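PDB 2GPC: iron superoxide dismutase from Trypanosoma cruzi, which probably catalyses the disproportionation of superoxide into molecular oxygen and hydrogen peroxide at an active-site iron ion. Local coordinates for residues L157-W162 and A175-T180; T113-G118 and L136-T141. One frame throughout, in Å; residues are numbered along the deposited sequence.

Contact 1: residues L157-W162 and A175-T180; sequences LTCDVW and AAYVQT. With FE2 (Fe (II) ion), chain C.
At the edge of the Tyr-177 ring, near its plane, lie the carbonyl oxygen of Asp-160 and the CG1 methyl of Val-161, while the sulfur of Cys-159 approaches obliquely. A second flat group, the Trp-162 indole, has the iron-bound water above one face, toward its rim. The Val-161 methyl sits by CE2 of Tyr-177; Cys-159 SG stands 4.6 Å from the centroid of that ring in a sulfur-aromatic contact, and its nearest ring carbon is CE2 at 3.8 Å. The phenol projects from helix 174-184 to the end of strand 153-160, where Tyr-177 OH donates to Asp-160 O at 2.6 Å. The bond lies in the carbonyl plane with a C=O...donor angle of 147°. The same hydroxyl is also hydrogen-bonded to Tyr-78 OH of helix 63-80.

The Asp-160 side chain swings away from its own amide nitrogen (chi1 -170°), carrying the carboxylate to the iron, which OD2 binds at 2.0 Å; His-27, His-75, His-164 and the water complete this iron/manganese superoxide dismutase metal site. OD1 accepts from Trp-162 N at 3.0 Å, met 45° out of the carboxylate plane, closing an Asx turn, and takes a weak bond from the water. Metal bond and Asx turn together probably restrain the carboxylate, while Tyr-177 holds the backbone carbonyl, consistent with a second-shell role in positioning this iron ligand.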
loop_
_atom_site.group_PDB
_atom_site.type_symbol
_atom_site.label_atom_id
_atom_site.label_comp_id
_atom_site.label_asym_id
_atom_site.label_seq_id
_atom_site.Cartn_x
_atom_site.Cartn_y
_atom_site.Cartn_z
ATOM N N LEU A 157 6.613 16.906 -10.596
ATOM C CA LEU A 157 6.822 15.531 -11.027
ATOM C C LEU A 157 6.321 14.597 -9.935
ATOM O O LEU A 157 6.496 14.889 -8.765
ATOM C CB LEU A 157 8.327 15.279 -11.226
ATOM C CG LEU A 157 8.823 13.963 -11.806
ATOM C CD1 LEU A 157 8.495 13.880 -13.292
ATOM C CD2 LEU A 157 10.334 13.819 -11.596
ATOM N N THR A 158 5.707 13.481 -10.307
ATOM C CA THR A 158 5.419 12.430 -9.330
ATOM C C THR A 158 5.650 11.035 -9.895
ATOM O O THR A 158 5.547 10.810 -11.104
ATOM C CB THR A 158 3.990 12.554 -8.755
ATOM O OG1 THR A 158 3.829 11.679 -7.616
ATOM C CG2 THR A 158 2.928 12.111 -9.772
ATOM N N CYS A 159 5.964 10.123 -8.981
ATOM C CA CYS A 159 6.113 8.705 -9.248
ATOM C C CYS A 159 5.280 7.950 -8.231
ATOM O O CYS A 159 5.549 8.013 -7.032
ATOM C CB CYS A 159 7.573 8.281 -9.099
ATOM S SG CYS A 159 7.849 6.521 -9.386
ATOM N N ASP A 160 4.264 7.255 -8.719
ATOM C CA ASP A 160 3.391 6.421 -7.908
ATOM C C ASP A 160 4.199 5.250 -7.380
ATOM O O ASP A 160 4.806 4.532 -8.163
ATOM C CB ASP A 160 2.271 5.889 -8.805
ATOM C CG ASP A 160 1.149 5.210 -8.050
ATOM O OD1 ASP A 160 1.190 5.078 -6.791
ATOM O OD2 ASP A 160 0.154 4.765 -8.676
ATOM N N VAL A 161 4.210 5.056 -6.066
ATOM C CA VAL A 161 4.874 3.889 -5.481
ATOM C C VAL A 161 3.909 2.991 -4.693
ATOM O O VAL A 161 4.347 2.114 -3.940
ATOM C CB VAL A 161 6.143 4.257 -4.642
ATOM C CG1 VAL A 161 7.196 4.923 -5.520
ATOM C CG2 VAL A 161 5.806 5.129 -3.424
ATOM N N TRP A 162 2.600 3.160 -4.911
ATOM C CA TRP A 162 1.640 2.119 -4.561
ATOM C C TRP A 162 2.091 0.867 -5.294
ATOM O O TRP A 162 2.529 0.947 -6.448
ATOM C CB TRP A 162 0.210 2.485 -4.997
ATOM C CG TRP A 162 -0.515 3.488 -4.130
ATOM C CD1 TRP A 162 -0.143 4.771 -3.871
ATOM C CD2 TRP A 162 -1.766 3.294 -3.458
ATOM N NE1 TRP A 162 -1.075 5.392 -3.074
ATOM C CE2 TRP A 162 -2.085 4.507 -2.800
ATOM C CE3 TRP A 162 -2.658 2.217 -3.345
ATOM C CZ2 TRP A 162 -3.240 4.667 -2.033
ATOM C CZ3 TRP A 162 -3.796 2.374 -2.587
ATOM C CH2 TRP A 162 -4.081 3.592 -1.932
ATOM N N ALA A 175 12.804 -0.906 -6.545
ATOM C CA ALA A 175 14.040 -0.253 -6.995
ATOM C C ALA A 175 14.184 -0.308 -8.522
ATOM O O ALA A 175 14.539 0.680 -9.147
ATOM C CB ALA A 175 15.249 -0.871 -6.332
ATOM N N ALA A 176 13.886 -1.457 -9.117
ATOM C CA ALA A 176 13.981 -1.611 -10.570
ATOM C C ALA A 176 12.932 -0.768 -11.286
ATOM O O ALA A 176 13.186 -0.209 -12.354
ATOM C CB ALA A 176 13.859 -3.078 -10.968
ATOM N N TYR A 177 11.757 -0.669 -10.679
ATOM C CA TYR A 177 10.675 0.145 -11.220
ATOM C C TYR A 177 11.063 1.619 -11.230
ATOM O O TYR A 177 10.775 2.329 -12.191
ATOM C CB TYR A 177 9.400 -0.072 -10.385
ATOM C CG TYR A 177 8.371 1.030 -10.470
ATOM C CD1 TYR A 177 7.685 1.295 -11.661
ATOM C CD2 TYR A 177 8.068 1.808 -9.355
ATOM C CE1 TYR A 177 6.727 2.323 -11.732
ATOM C CE2 TYR A 177 7.121 2.827 -9.415
ATOM C CZ TYR A 177 6.451 3.083 -10.608
ATOM O OH TYR A 177 5.488 4.087 -10.654
ATOM N N VAL A 178 11.718 2.077 -10.164
ATOM C CA VAL A 178 12.138 3.472 -10.072
ATOM C C VAL A 178 13.248 3.770 -11.075
ATOM O O VAL A 178 13.275 4.852 -11.649
ATOM C CB VAL A 178 12.548 3.855 -8.625
ATOM C CG1 VAL A 178 13.249 5.231 -8.567
ATOM C CG2 VAL A 178 11.317 3.865 -7.749
ATOM N N GLN A 179 14.151 2.818 -11.300
ATOM C CA GLN A 179 15.163 2.983 -12.348
ATOM C C GLN A 179 14.483 3.188 -13.707
ATOM O O GLN A 179 14.892 4.041 -14.493
ATOM C CB GLN A 179 16.148 1.796 -12.369
ATOM C CG GLN A 179 17.185 1.845 -11.207
ATOM C CD GLN A 179 17.876 3.220 -11.057
ATOM O OE1 GLN A 179 18.601 3.647 -11.950
ATOM N NE2 GLN A 179 17.638 3.905 -9.938
ATOM N N THR A 180 13.418 2.424 -13.956
ATOM C CA THR A 180 12.616 2.576 -15.168
ATOM C C THR A 180 11.936 3.945 -15.239
ATOM O O THR A 180 11.887 4.560 -16.305
ATOM C CB THR A 180 11.573 1.441 -15.244
ATOM O OG1 THR A 180 12.200 0.251 -15.731
ATOM C CG2 THR A 180 10.470 1.734 -16.252
HETATM FE FE FE2 C . -1.735 4.144 -8.698
HETATM O O HOH W 1 -1.748 4.983 -6.591
#

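Contact 2: residues T113-G118 and L136-T141; sequences TNVAVG and LKVYQT
Val-115 CG1 lies opposite the amide nitrogen across the CA–CB bond (chi1 166°), which spreads the two methyls over different residues of the strand: CG1 goes to Gln-140 and CG2 to Val-138, whose own first torsion is nearly the same. In Gln-140, CG sits between the backbone N and the carbonyl carbon (chi1 65°) and the chain is extended beyond it, bringing the amide alongside Val-115 CG1. The contact is helix-on-sheet packing in the C-terminal alpha+beta domain of the iron/manganese superoxide dismutases, with the last turns of helix 105-118 lying against edge strand 135-142 of the antiparallel sheet. The valines meet tip to tip, Val-115 CG2 to Val-138 CG1 at 3.7 Å. Phe-108 and Phe-112 of the same helix, together with Phe-102 of helix 92-102, continue the apolar surroundings of Val-138.

Gln-140 crosses Val-115 at a slant. Its CB is 3.7 Å from Val-115 CG1, and its CD lies 3.9 Å from the same methyl. The amide oxygen accepts a hydrogen bond from His-119 ND1, just beyond the helix segment. One water also donates to Gln-140 OE1 at 2.8 Å and to Val-115 O at 2.7 Å.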
loop_
_atom_site.group_PDB
_atom_site.type_symbol
_atom_site.label_atom_id
_atom_site.label_comp_id
_atom_site.label_asym_id
_atom_site.label_seq_id
_atom_site.Cartn_x
_atom_site.Cartn_y
_atom_site.Cartn_z
ATOM N N THR A 113 15.237 9.145 -5.583
ATOM C CA THR A 113 15.314 7.676 -5.609
ATOM C C THR A 113 15.150 7.079 -4.224
ATOM O O THR A 113 14.320 6.210 -4.021
ATOM C CB THR A 113 16.664 7.210 -6.183
ATOM O OG1 THR A 113 16.797 7.641 -7.542
ATOM C CG2 THR A 113 16.757 5.681 -6.256
ATOM N N ASN A 114 15.931 7.555 -3.272
ATOM C CA ASN A 114 15.887 6.990 -1.927
ATOM C C ASN A 114 14.539 7.209 -1.235
ATOM O O ASN A 114 14.045 6.316 -0.545
ATOM C CB ASN A 114 17.061 7.508 -1.099
ATOM C CG ASN A 114 18.402 6.974 -1.610
ATOM O OD1 ASN A 114 18.457 5.952 -2.314
ATOM N ND2 ASN A 114 19.484 7.655 -1.254
ATOM N N VAL A 115 13.933 8.371 -1.446
ATOM C CA VAL A 115 12.569 8.619 -0.968
ATOM C C VAL A 115 11.549 7.673 -1.648
ATOM O O VAL A 115 10.724 7.062 -0.987
ATOM C CB VAL A 115 12.160 10.107 -1.188
ATOM C CG1 VAL A 115 10.671 10.309 -1.022
ATOM C CG2 VAL A 115 12.914 11.010 -0.227
ATOM N N ALA A 116 11.617 7.561 -2.970
ATOM C CA ALA A 116 10.681 6.733 -3.727
ATOM C C ALA A 116 10.797 5.249 -3.361
ATOM O O ALA A 116 9.783 4.570 -3.208
ATOM C CB ALA A 116 10.886 6.929 -5.216
ATOM N N VAL A 117 12.024 4.757 -3.216
ATOM C CA VAL A 117 12.267 3.344 -2.921
ATOM C C VAL A 117 12.036 3.051 -1.435
ATOM O O VAL A 117 11.576 1.966 -1.074
ATOM C CB VAL A 117 13.693 2.895 -3.367
ATOM C CG1 VAL A 117 13.973 1.461 -2.960
ATOM C CG2 VAL A 117 13.852 3.038 -4.878
ATOM N N GLY A 118 12.324 4.020 -0.578
ATOM C CA GLY A 118 12.211 3.834 0.863
ATOM C C GLY A 118 10.829 4.103 1.454
ATOM O O GLY A 118 10.624 3.852 2.637
ATOM N N LEU A 136 13.471 24.194 -4.999
ATOM C CA LEU A 136 12.938 22.875 -5.317
ATOM C C LEU A 136 13.187 21.928 -4.142
ATOM O O LEU A 136 14.195 22.056 -3.441
ATOM C CB LEU A 136 13.557 22.332 -6.604
ATOM C CG LEU A 136 12.812 22.677 -7.901
ATOM C CD1 LEU A 136 12.308 24.112 -7.931
ATOM C CD2 LEU A 136 13.679 22.391 -9.110
ATOM N N LYS A 137 12.252 21.002 -3.921
ATOM C CA LYS A 137 12.352 20.022 -2.842
ATOM C C LYS A 137 11.790 18.661 -3.268
ATOM O O LYS A 137 10.838 18.587 -4.043
ATOM C CB LYS A 137 11.575 20.500 -1.612
ATOM C CG LYS A 137 12.157 21.728 -0.931
ATOM C CD LYS A 137 11.238 22.174 0.194
ATOM C CE LYS A 137 11.749 23.424 0.892
ATOM N NZ LYS A 137 10.752 23.849 1.911
ATOM N N VAL A 138 12.396 17.597 -2.751
ATOM C CA VAL A 138 11.853 16.256 -2.864
ATOM C C VAL A 138 10.929 16.095 -1.672
ATOM O O VAL A 138 11.265 16.495 -0.548
ATOM C CB VAL A 138 12.949 15.173 -2.849
ATOM C CG1 VAL A 138 12.349 13.774 -2.607
ATOM C CG2 VAL A 138 13.731 15.198 -4.133
ATOM N N TYR A 139 9.782 15.491 -1.927
ATOM C CA TYR A 139 8.655 15.481 -1.009
ATOM C C TYR A 139 7.901 14.173 -1.235
ATOM O O TYR A 139 7.789 13.730 -2.356
ATOM C CB TYR A 139 7.778 16.680 -1.355
ATOM C CG TYR A 139 6.541 16.863 -0.517
ATOM C CD1 TYR A 139 6.631 17.125 0.846
ATOM C CD2 TYR A 139 5.280 16.799 -1.095
ATOM C CE1 TYR A 139 5.499 17.310 1.610
ATOM C CE2 TYR A 139 4.146 16.983 -0.338
ATOM C CZ TYR A 139 4.267 17.240 1.011
ATOM O OH TYR A 139 3.141 17.424 1.765
ATOM N N GLN A 140 7.417 13.536 -0.179
ATOM C CA GLN A 140 6.605 12.330 -0.337
ATOM C C GLN A 140 5.240 12.526 0.300
ATOM O O GLN A 140 5.091 13.270 1.276
ATOM C CB GLN A 140 7.304 11.123 0.279
ATOM C CG GLN A 140 7.498 11.193 1.785
ATOM C CD GLN A 140 8.622 10.300 2.244
ATOM O OE1 GLN A 140 8.591 9.087 2.018
ATOM N NE2 GLN A 140 9.642 10.896 2.851
ATOM N N THR A 141 4.234 11.884 -0.276
ATOM C CA THR A 141 2.931 11.814 0.369
ATOM C C THR A 141 2.566 10.362 0.607
ATOM O O THR A 141 3.058 9.459 -0.077
ATOM C CB THR A 141 1.852 12.558 -0.438
ATOM O OG1 THR A 141 1.711 11.996 -1.755
ATOM C CG2 THR A 141 2.249 14.003 -0.664
HETATM O O HOH W 2 10.799 7.364 1.650
#

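How the contacts relate
Contacts 1 and 2 both lie in the C-terminal alpha+beta domain, their centres about 10 Å apart, and they follow one another along the chain: contact 2 closes before contact 1 opens. Both reach the same three-stranded antiparallel sheet, but at its two outermost strands within the chain, 135-142 in contact 2 and 153-160 in contact 1, with strand 123-130 between them. Helix 174-184 packs on helix 105-118 through Val-178 and Ala-175 against Val-117, and the loop residue Val-161 also touches helix 105-118, with Val-161 CG1 3.5 Å from Ala-116 O. Helix 105-118 therefore connects the surface helix-strand packing of contact 2 with the buried surroundings of the iron ligand Asp-160 in contact 1.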